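Local structure of Box C/D snoRNA protein 1 (Saccharomyces cerevisiae, 6THL) at residues B[24-29]-B[44-49]; B[74-79]-B[114-119]; B[142-147]-B[152-157]. The protein is required for the accumulation of box C/D snoRNAs, acting in snoRNA processing, transport to the nucleolus and ribosome biogenesis. One frame throughout, in Å; residues are numbered along the deposited sequence.

Contact 1 of 3, residues B[24-29]-B[44-49]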
loop_
_atom_site.group_PDB
_atom_site.type_symbol
_atom_site.label_atom_id
_atom_site.label_comp_id
_atom_site.label_asym_id
_atom_site.label_seq_id
_atom_site.Cartn_x
_atom_site.Cartn_y
_atom_site.Cartn_z
ATOM N N MET B 24 6.017 3.004 11.824
ATOM C CA MET B 24 4.612 2.854 11.506
ATOM C C MET B 24 4.276 3.818 10.393
ATOM O O MET B 24 4.780 4.924 10.368
ATOM C CB MET B 24 3.729 3.090 12.730
ATOM C CG MET B 24 3.918 2.085 13.853
ATOM S SD MET B 24 3.357 0.427 13.430
ATOM C CE MET B 24 4.420 -0.472 14.546
ATOM N N GLN B 25 3.453 3.359 9.456
ATOM C CA GLN B 25 3.089 4.141 8.300
ATOM C C GLN B 25 2.637 5.536 8.753
ATOM O O GLN B 25 3.119 6.550 8.238
ATOM C CB GLN B 25 2.004 3.407 7.494
ATOM C CG GLN B 25 1.664 4.110 6.198
ATOM C CD GLN B 25 1.169 3.197 5.100
ATOM O OE1 GLN B 25 1.939 2.420 4.545
ATOM N NE2 GLN B 25 -0.113 3.314 4.746
ATOM N N ARG B 26 1.760 5.584 9.761
ATOM C CA ARG B 26 1.175 6.834 10.225
ATOM C C ARG B 26 2.274 7.765 10.681
ATOM O O ARG B 26 2.222 8.982 10.436
ATOM C CB ARG B 26 0.162 6.645 11.362
ATOM C CG ARG B 26 -0.474 7.955 11.842
ATOM C CD ARG B 26 -1.809 7.797 12.588
ATOM N NE ARG B 26 -2.421 9.112 12.772
ATOM C CZ ARG B 26 -3.439 9.609 12.073
ATOM N NH1 ARG B 26 -4.082 8.870 11.196
ATOM N NH2 ARG B 26 -3.860 10.859 12.319
ATOM N N SER B 27 3.278 7.200 11.329
ATOM C CA SER B 27 4.356 8.012 11.833
ATOM C C SER B 27 5.000 8.732 10.668
ATOM O O SER B 27 5.296 9.912 10.733
ATOM C CB SER B 27 5.362 7.152 12.590
ATOM O OG SER B 27 6.503 7.891 12.888
ATOM N N SER B 28 5.145 8.044 9.559
ATOM C CA SER B 28 5.726 8.681 8.400
ATOM C C SER B 28 4.695 9.490 7.680
ATOM O O SER B 28 5.055 10.170 6.731
ATOM C CB SER B 28 6.352 7.659 7.436
ATOM O OG SER B 28 7.408 6.923 8.059
ATOM N N GLN B 29 3.419 9.438 8.053
ATOM C CA GLN B 29 2.490 10.388 7.392
ATOM C C GLN B 29 2.158 11.610 8.227
ATOM O O GLN B 29 1.349 12.412 7.803
ATOM C CB GLN B 29 1.237 9.731 6.763
ATOM C CG GLN B 29 0.754 8.475 7.454
ATOM C CD GLN B 29 -0.528 7.888 6.898
ATOM O OE1 GLN B 29 -0.796 6.736 7.127
ATOM N NE2 GLN B 29 -1.314 8.668 6.189
ATOM N N SER B 44 -0.686 18.435 10.138
ATOM C CA SER B 44 -1.214 17.498 9.202
ATOM C C SER B 44 -2.580 17.071 9.787
ATOM O O SER B 44 -2.686 16.788 10.990
ATOM C CB SER B 44 -0.230 16.333 9.047
ATOM O OG SER B 44 1.108 16.808 9.196
ATOM N N VAL B 45 -3.632 17.067 8.982
ATOM C CA VAL B 45 -4.832 16.385 9.412
ATOM C C VAL B 45 -5.154 15.257 8.417
ATOM O O VAL B 45 -4.830 15.344 7.230
ATOM C CB VAL B 45 -6.047 17.346 9.642
ATOM C CG1 VAL B 45 -5.646 18.593 10.416
ATOM C CG2 VAL B 45 -6.716 17.737 8.347
ATOM N N GLU B 46 -5.790 14.196 8.917
ATOM C CA GLU B 46 -6.318 13.136 8.054
ATOM C C GLU B 46 -7.829 13.330 7.752
ATOM O O GLU B 46 -8.703 13.122 8.597
ATOM C CB GLU B 46 -6.056 11.755 8.676
ATOM C CG GLU B 46 -6.654 10.639 7.843
ATOM C CD GLU B 46 -6.525 9.302 8.492
ATOM O OE1 GLU B 46 -6.687 8.322 7.745
ATOM O OE2 GLU B 46 -6.259 9.228 9.718
ATOM N N TRP B 47 -8.126 13.741 6.535
ATOM C CA TRP B 47 -9.501 13.930 6.135
ATOM C C TRP B 47 -10.057 12.578 5.758
ATOM O O TRP B 47 -9.437 11.845 5.018
ATOM C CB TRP B 47 -9.598 14.893 4.947
ATOM C CG TRP B 47 -9.200 16.259 5.295
ATOM C CD1 TRP B 47 -8.007 16.845 5.059
ATOM C CD2 TRP B 47 -9.996 17.221 5.981
ATOM N NE1 TRP B 47 -8.008 18.130 5.553
ATOM C CE2 TRP B 47 -9.222 18.377 6.124
ATOM C CE3 TRP B 47 -11.302 17.214 6.489
ATOM C CZ2 TRP B 47 -9.704 19.518 6.739
ATOM C CZ3 TRP B 47 -11.780 18.356 7.120
ATOM C CH2 TRP B 47 -10.985 19.489 7.235
ATOM N N ILE B 48 -11.216 12.237 6.300
ATOM C CA ILE B 48 -11.954 11.064 5.861
ATOM C C ILE B 48 -13.365 11.509 5.505
ATOM O O ILE B 48 -14.142 11.893 6.380
ATOM C CB ILE B 48 -12.019 9.993 6.957
ATOM C CG1 ILE B 48 -10.628 9.397 7.207
ATOM C CG2 ILE B 48 -12.980 8.899 6.550
ATOM C CD1 ILE B 48 -10.493 8.691 8.526
ATOM N N LEU B 49 -13.674 11.463 4.211
ATOM C CA LEU B 49 -14.969 11.863 3.675
ATOM C C LEU B 49 -15.865 10.656 3.582
ATOM O O LEU B 49 -15.506 9.671 2.922
ATOM C CB LEU B 49 -14.786 12.457 2.273
ATOM C CG LEU B 49 -13.795 13.625 2.210
ATOM C CD1 LEU B 49 -13.954 14.349 0.889
ATOM C CD2 LEU B 49 -13.947 14.621 3.340
#
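R26 and E46 form a salt bridge that ties the short helix 25-29 to strand 40-49, a strand of the larger mixed β-sheet of the BCD1 domain. The polar interaction carries the contact. R26 NH1 donates to E46 OE2 across 2.7 Å, with an angle of 156° at the hydrogen. The oxygen lies at the edge of the guanidinium, nearly in its plane, whereas the carboxylate receives the proton from above its own plane, the two planes being 41° apart. Reach explains the residue choice: R26 has CG anti to its backbone N (chi1 -179°) and runs extended to NE, and E46 is extended as well, so two long chains span a gap that short ones could not. The charged groups are shared with other partners. R26 NE bonds to I161 O and also meets an acidic side chain of another protein chain, while F163 makes a cation-pi contact with the arginine; E46 OE2 in addition bonds to T165 OG1. These partners would probably help hold both charges in a largely buried setting.

The remaining contact is slight, a van der Waals approach where the two backbones come nearest, at Q29 and S44. The S44 hydroxyl is engaged by the backbone N of R31. The atom nearest Q29 is S44 CB, 4.4 Å from Q29 O.

Contact 2 of 3, residues B[74-79]-B[114-119]; sequences FLVQGM and QILQKS
This is an apolar contact between a loop and a helix: V76 and M79, in the loop between strand 62-70 and helix 81-90, pack against L116 on the last turn of helix 109-117, inside the BCD1 domain. Both loop residues point their CB atoms toward the helix, and L116 points its CB back toward the loop, its CD1 touching both. The leucine is the centre of the contact, with 69 Å² of its surface covered by the loop.

Its two partners approach differently. V76 slides past L116 in the opposite direction, setting CG1 3.7 Å from L116 CB and also close to L116 CD1. That methyl stands anti to the valine carbonyl carbon (chi1 -70°), which places it on the helix side. A β-branched residue suits this site, because the valine's branch lies close to its backbone, so CG1 can rest on L116 CB. M79 instead meets L116 tip to tip: M79 SD is 3.5 Å from L116 CD1, and M79 CE is about as near. The methionine chain runs out extended and then bends at its last torsion (chi3 -54°), bringing both sulfur and methyl against one leucine methyl. At the margin, the aliphatic part of Q117 lies against the valine, V76 CG2 to Q117 CG being 4.3 Å.

Other parts of the fold close the cluster: F84 touches L116, W47 and C87 touch M79, and I146 touches V76. With no polar group pairing across the two segments, the helix end is probably held by shape and by the burial of hydrocarbon and sulfur, rather than by directional bonds.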
loop_
_atom_site.group_PDB
_atom_site.type_symbol
_atom_site.label_atom_id
_atom_site.label_comp_id
_atom_site.label_asym_id
_atom_site.label_seq_id
_atom_site.Cartn_x
_atom_site.Cartn_y
_atom_site.Cartn_z
ATOM N N PHE B 74 -9.546 28.590 10.629
ATOM C CA PHE B 74 -10.778 27.831 10.788
ATOM C C PHE B 74 -10.541 26.489 10.068
ATOM O O PHE B 74 -9.662 26.416 9.202
ATOM C CB PHE B 74 -11.976 28.575 10.192
ATOM C CG PHE B 74 -12.270 29.902 10.841
ATOM C CD1 PHE B 74 -12.364 30.011 12.237
ATOM C CD2 PHE B 74 -12.507 31.042 10.048
ATOM C CE1 PHE B 74 -12.656 31.229 12.821
ATOM C CE2 PHE B 74 -12.803 32.264 10.625
ATOM C CZ PHE B 74 -12.877 32.357 12.014
ATOM N N LEU B 75 -11.301 25.442 10.410
ATOM C CA LEU B 75 -11.107 24.108 9.806
ATOM C C LEU B 75 -11.338 24.021 8.279
ATOM O O LEU B 75 -10.560 23.398 7.556
ATOM C CB LEU B 75 -11.992 23.083 10.497
ATOM C CG LEU B 75 -11.770 21.638 10.040
ATOM C CD1 LEU B 75 -10.385 21.131 10.451
ATOM C CD2 LEU B 75 -12.872 20.721 10.562
ATOM N N VAL B 76 -12.414 24.613 7.784
ATOM C CA VAL B 76 -12.622 24.669 6.341
ATOM C C VAL B 76 -11.472 25.383 5.612
ATOM O O VAL B 76 -11.167 25.037 4.474
ATOM C CB VAL B 76 -13.966 25.346 5.963
ATOM C CG1 VAL B 76 -15.133 24.450 6.351
ATOM C CG2 VAL B 76 -14.105 26.740 6.592
ATOM N N GLN B 77 -10.854 26.385 6.253
ATOM C CA GLN B 77 -9.782 27.181 5.622
ATOM C C GLN B 77 -8.571 26.334 5.211
ATOM O O GLN B 77 -7.870 26.674 4.260
ATOM C CB GLN B 77 -9.285 28.308 6.552
ATOM C CG GLN B 77 -10.205 29.512 6.708
ATOM C CD GLN B 77 -9.592 30.615 7.579
ATOM O OE1 GLN B 77 -8.431 30.538 7.991
ATOM N NE2 GLN B 77 -10.378 31.649 7.862
ATOM N N GLY B 78 -8.329 25.252 5.952
ATOM C CA GLY B 78 -7.172 24.381 5.731
ATOM C C GLY B 78 -7.556 23.015 5.203
ATOM O O GLY B 78 -6.977 22.010 5.597
ATOM N N MET B 79 -8.537 22.976 4.308
ATOM C CA MET B 79 -8.961 21.736 3.694
ATOM C C MET B 79 -7.961 21.492 2.566
ATOM O O MET B 79 -6.816 21.107 2.833
ATOM C CB MET B 79 -10.418 21.822 3.234
ATOM C CG MET B 79 -10.948 20.581 2.519
ATOM S SD MET B 79 -12.752 20.355 2.548
ATOM C CE MET B 79 -13.112 20.429 4.318
ATOM N N GLN B 114 -16.218 29.396 1.713
ATOM C CA GLN B 114 -17.563 29.972 1.867
ATOM C C GLN B 114 -18.696 28.977 1.558
ATOM O O GLN B 114 -19.767 29.042 2.159
ATOM C CB GLN B 114 -17.667 31.199 0.944
ATOM C CG GLN B 114 -18.550 32.360 1.384
ATOM C CD GLN B 114 -18.664 33.402 0.272
ATOM O OE1 GLN B 114 -18.067 34.489 0.336
ATOM N NE2 GLN B 114 -19.401 33.048 -0.784
ATOM N N ILE B 115 -18.462 28.066 0.621
ATOM C CA ILE B 115 -19.490 27.087 0.225
ATOM C C ILE B 115 -19.622 25.924 1.209
ATOM O O ILE B 115 -20.694 25.332 1.307
ATOM C CB ILE B 115 -19.245 26.500 -1.191
ATOM C CG1 ILE B 115 -19.181 27.629 -2.240
ATOM C CG2 ILE B 115 -20.339 25.484 -1.552
ATOM C CD1 ILE B 115 -18.483 27.247 -3.526
ATOM N N LEU B 116 -18.541 25.587 1.916
ATOM C CA LEU B 116 -18.595 24.533 2.940
ATOM C C LEU B 116 -19.293 25.023 4.212
ATOM O O LEU B 116 -19.808 24.215 4.971
ATOM C CB LEU B 116 -17.198 24.002 3.295
ATOM C CG LEU B 116 -16.285 23.504 2.159
ATOM C CD1 LEU B 116 -14.967 23.024 2.747
ATOM C CD2 LEU B 116 -16.906 22.416 1.301
ATOM N N GLN B 117 -19.313 26.336 4.443
ATOM C CA GLN B 117 -19.959 26.877 5.640
ATOM C C GLN B 117 -21.487 26.814 5.628
ATOM O O GLN B 117 -22.112 26.783 6.686
ATOM C CB GLN B 117 -19.535 28.313 5.861
ATOM C CG GLN B 117 -18.092 28.451 6.287
ATOM C CD GLN B 117 -17.682 29.897 6.424
ATOM O OE1 GLN B 117 -16.575 30.281 6.038
ATOM N NE2 GLN B 117 -18.580 30.716 6.969
ATOM N N LYS B 118 -22.084 26.804 4.438
ATOM C CA LYS B 118 -23.536 26.816 4.294
ATOM C C LYS B 118 -23.941 25.463 3.736
ATOM O O LYS B 118 -24.780 25.342 2.846
ATOM C CB LYS B 118 -23.961 27.976 3.379
ATOM C CG LYS B 118 -23.218 29.295 3.622
ATOM C CD LYS B 118 -23.370 29.837 5.049
ATOM C CE LYS B 118 -22.250 30.816 5.410
ATOM N NZ LYS B 118 -22.507 31.574 6.666
ATOM N N SER B 119 -23.349 24.436 4.324
ATOM C CA SER B 119 -23.208 23.152 3.671
ATOM C C SER B 119 -23.962 22.023 4.350
ATOM O O SER B 119 -24.452 21.118 3.682
ATOM C CB SER B 119 -21.732 22.812 3.644
ATOM O OG SER B 119 -21.518 21.423 3.672
#

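Contact 3 of 3, residues B[142-147]-B[152-157]; sequences VELAIH and GELLKN
L154, on the short helix 151-155, lays its forked end against L144 and the two residues that follow it, in the chain that follows strand 140-143, where A145 centres an inverse gamma turn. The helix thus packs on this piece of chain through apolar side chains, with four residues between the two segments.

The close-packed part belongs to the two leucines, whose side chains cross at about a right angle. L154 CD2 rests 3.8 Å from L144 CB and equally near A145 O, while L154 CD1 reaches L144 CD1 and sits 4.1 Å from I146 CA. Both methyls therefore lie against L144, CD2 also meeting the A145 carbonyl oxygen and CD1 the I146 backbone. L154 has CG anti to its carbonyl carbon (chi1 -84°), which carries the fork across toward the turn. Leucine suits position 154, since its branch lies far enough from the backbone to touch three consecutive residues. Cutting this leucine back to an alanine is likely to leave L144 without its crossing partner and open a gap over the turn, with the A145 carbonyl losing its methyl cover.

The outer side is looser. Both leucines remain partly exposed, and A145 is exposed, meeting the L154 methyl chiefly through its carbonyl oxygen; a small residue fits that solvent-facing turn. I146 takes part mainly through its backbone, its CA being the atom nearest L154, because its CB points away from the helix and its side chain is buried against F123, L75 and V76. The A145 methyl stays more distant, its CB 5.1 Å from the nearest atom, L154 CD2.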
loop_
_atom_site.group_PDB
_atom_site.type_symbol
_atom_site.label_atom_id
_atom_site.label_comp_id
_atom_site.label_asym_id
_atom_site.label_seq_id
_atom_site.Cartn_x
_atom_site.Cartn_y
_atom_site.Cartn_z
ATOM N N VAL B 142 -16.615 12.559 18.594
ATOM C CA VAL B 142 -17.304 13.800 18.992
ATOM C C VAL B 142 -17.374 14.729 17.776
ATOM O O VAL B 142 -16.360 15.090 17.173
ATOM C CB VAL B 142 -16.634 14.550 20.170
ATOM C CG1 VAL B 142 -16.992 13.903 21.501
ATOM C CG2 VAL B 142 -15.118 14.639 20.015
ATOM N N GLU B 143 -18.599 15.042 17.380
ATOM C CA GLU B 143 -18.899 16.176 16.506
ATOM C C GLU B 143 -18.208 17.445 16.984
ATOM O O GLU B 143 -18.132 17.675 18.180
ATOM C CB GLU B 143 -20.398 16.396 16.542
ATOM C CG GLU B 143 -20.875 17.694 15.945
ATOM C CD GLU B 143 -22.246 17.522 15.372
ATOM O OE1 GLU B 143 -22.953 16.597 15.842
ATOM O OE2 GLU B 143 -22.585 18.281 14.450
ATOM N N LEU B 144 -17.686 18.266 16.080
ATOM C CA LEU B 144 -17.104 19.515 16.546
ATOM C C LEU B 144 -17.526 20.720 15.740
ATOM O O LEU B 144 -17.920 20.612 14.579
ATOM C CB LEU B 144 -15.593 19.427 16.742
ATOM C CG LEU B 144 -14.824 18.694 15.677
ATOM C CD1 LEU B 144 -14.915 19.491 14.399
ATOM C CD2 LEU B 144 -13.386 18.514 16.130
ATOM N N ALA B 145 -17.449 21.866 16.424
ATOM C CA ALA B 145 -18.141 23.088 16.045
ATOM C C ALA B 145 -17.160 23.884 15.246
ATOM O O ALA B 145 -16.448 24.721 15.772
ATOM C CB ALA B 145 -18.585 23.843 17.294
ATOM N N ILE B 146 -17.106 23.588 13.960
ATOM C CA ILE B 146 -15.975 23.992 13.147
ATOM C C ILE B 146 -15.971 25.492 12.907
ATOM O O ILE B 146 -14.906 26.086 12.765
ATOM C CB ILE B 146 -15.950 23.228 11.813
ATOM C CG1 ILE B 146 -16.931 23.838 10.792
ATOM C CG2 ILE B 146 -16.250 21.751 12.063
ATOM C CD1 ILE B 146 -17.100 23.009 9.533
ATOM N N HIS B 147 -17.159 26.096 12.910
ATOM C CA HIS B 147 -17.338 27.494 12.535
ATOM C C HIS B 147 -17.204 28.446 13.705
ATOM O O HIS B 147 -17.298 29.651 13.543
ATOM C CB HIS B 147 -18.697 27.665 11.867
ATOM C CG HIS B 147 -18.859 26.800 10.660
ATOM N ND1 HIS B 147 -17.999 26.863 9.585
ATOM C CD2 HIS B 147 -19.748 25.820 10.373
ATOM C CE1 HIS B 147 -18.364 25.976 8.678
ATOM N NE2 HIS B 147 -19.422 25.328 9.132
ATOM N N GLY B 152 -6.563 25.039 16.341
ATOM C CA GLY B 152 -5.771 25.089 17.554
ATOM C C GLY B 152 -6.641 25.082 18.791
ATOM O O GLY B 152 -6.286 24.479 19.809
ATOM N N GLU B 153 -7.790 25.747 18.710
ATOM C CA GLU B 153 -8.707 25.754 19.835
ATOM C C GLU B 153 -9.503 24.456 19.791
ATOM O O GLU B 153 -9.545 23.734 20.779
ATOM C CB GLU B 153 -9.591 27.020 19.851
ATOM C CG GLU B 153 -8.822 28.340 19.997
ATOM C CD GLU B 153 -8.355 28.651 21.425
ATOM O OE1 GLU B 153 -8.058 27.735 22.219
ATOM O OE2 GLU B 153 -8.254 29.850 21.760
ATOM N N LEU B 154 -10.062 24.113 18.631
ATOM C CA LEU B 154 -10.739 22.807 18.467
ATOM C C LEU B 154 -9.923 21.615 18.974
ATOM O O LEU B 154 -10.471 20.529 19.136
ATOM C CB LEU B 154 -11.077 22.527 17.002
ATOM C CG LEU B 154 -12.361 23.099 16.408
ATOM C CD1 LEU B 154 -12.497 22.703 14.932
ATOM C CD2 LEU B 154 -13.584 22.651 17.198
ATOM N N LEU B 155 -8.623 21.788 19.181
ATOM C CA LEU B 155 -7.790 20.659 19.507
ATOM C C LEU B 155 -7.198 20.787 20.894
ATOM O O LEU B 155 -6.710 19.797 21.432
ATOM C CB LEU B 155 -6.687 20.477 18.435
ATOM C CG LEU B 155 -7.060 19.910 17.031
ATOM C CD1 LEU B 155 -5.926 20.005 16.019
ATOM C CD2 LEU B 155 -7.516 18.462 17.109
ATOM N N LYS B 156 -7.302 21.965 21.512
ATOM C CA LYS B 156 -6.451 22.300 22.668
ATOM C C LYS B 156 -6.373 21.245 23.776
ATOM O O LYS B 156 -5.279 20.791 24.120
ATOM C CB LYS B 156 -6.814 23.647 23.271
ATOM C CG LYS B 156 -5.798 24.134 24.297
ATOM C CD LYS B 156 -6.272 25.435 24.927
ATOM C CE LYS B 156 -5.264 26.027 25.902
ATOM N NZ LYS B 156 -5.788 27.285 26.501
ATOM N N ASN B 157 -7.500 20.846 24.343
ATOM C CA ASN B 157 -7.446 19.882 25.443
ATOM C C ASN B 157 -8.002 18.562 24.933
ATOM O O ASN B 157 -8.944 18.033 25.496
ATOM C CB ASN B 157 -8.245 20.443 26.637
ATOM C CG ASN B 157 -7.733 19.956 27.989
ATOM O OD1 ASN B 157 -6.532 19.930 28.246
ATOM N ND2 ASN B 157 -8.659 19.609 28.876
#

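Overall arrangement
All three contacts lie within the BCD1 domain, the part of a longer protein held by this chain, yet they differ in burial and chemistry. Contacts 1 and 2 are buried, whereas contact 3 is only partly so. Contact 1 relies on paired charges close to another protein chain; contacts 2 and 3 are apolar, and no other chain of the assembly touches them. Strand 40-49 bridges contacts 1 and 2, as W47 CH2 packs 3.6 Å from L75 CG. The loop 74-79 also touches segment 142-147 of contact 3, with L75 CD2 3.8 Å from I146 CG2. Contacts 1 and 3 reach the same sheet without touching, their centres about 18 Å apart.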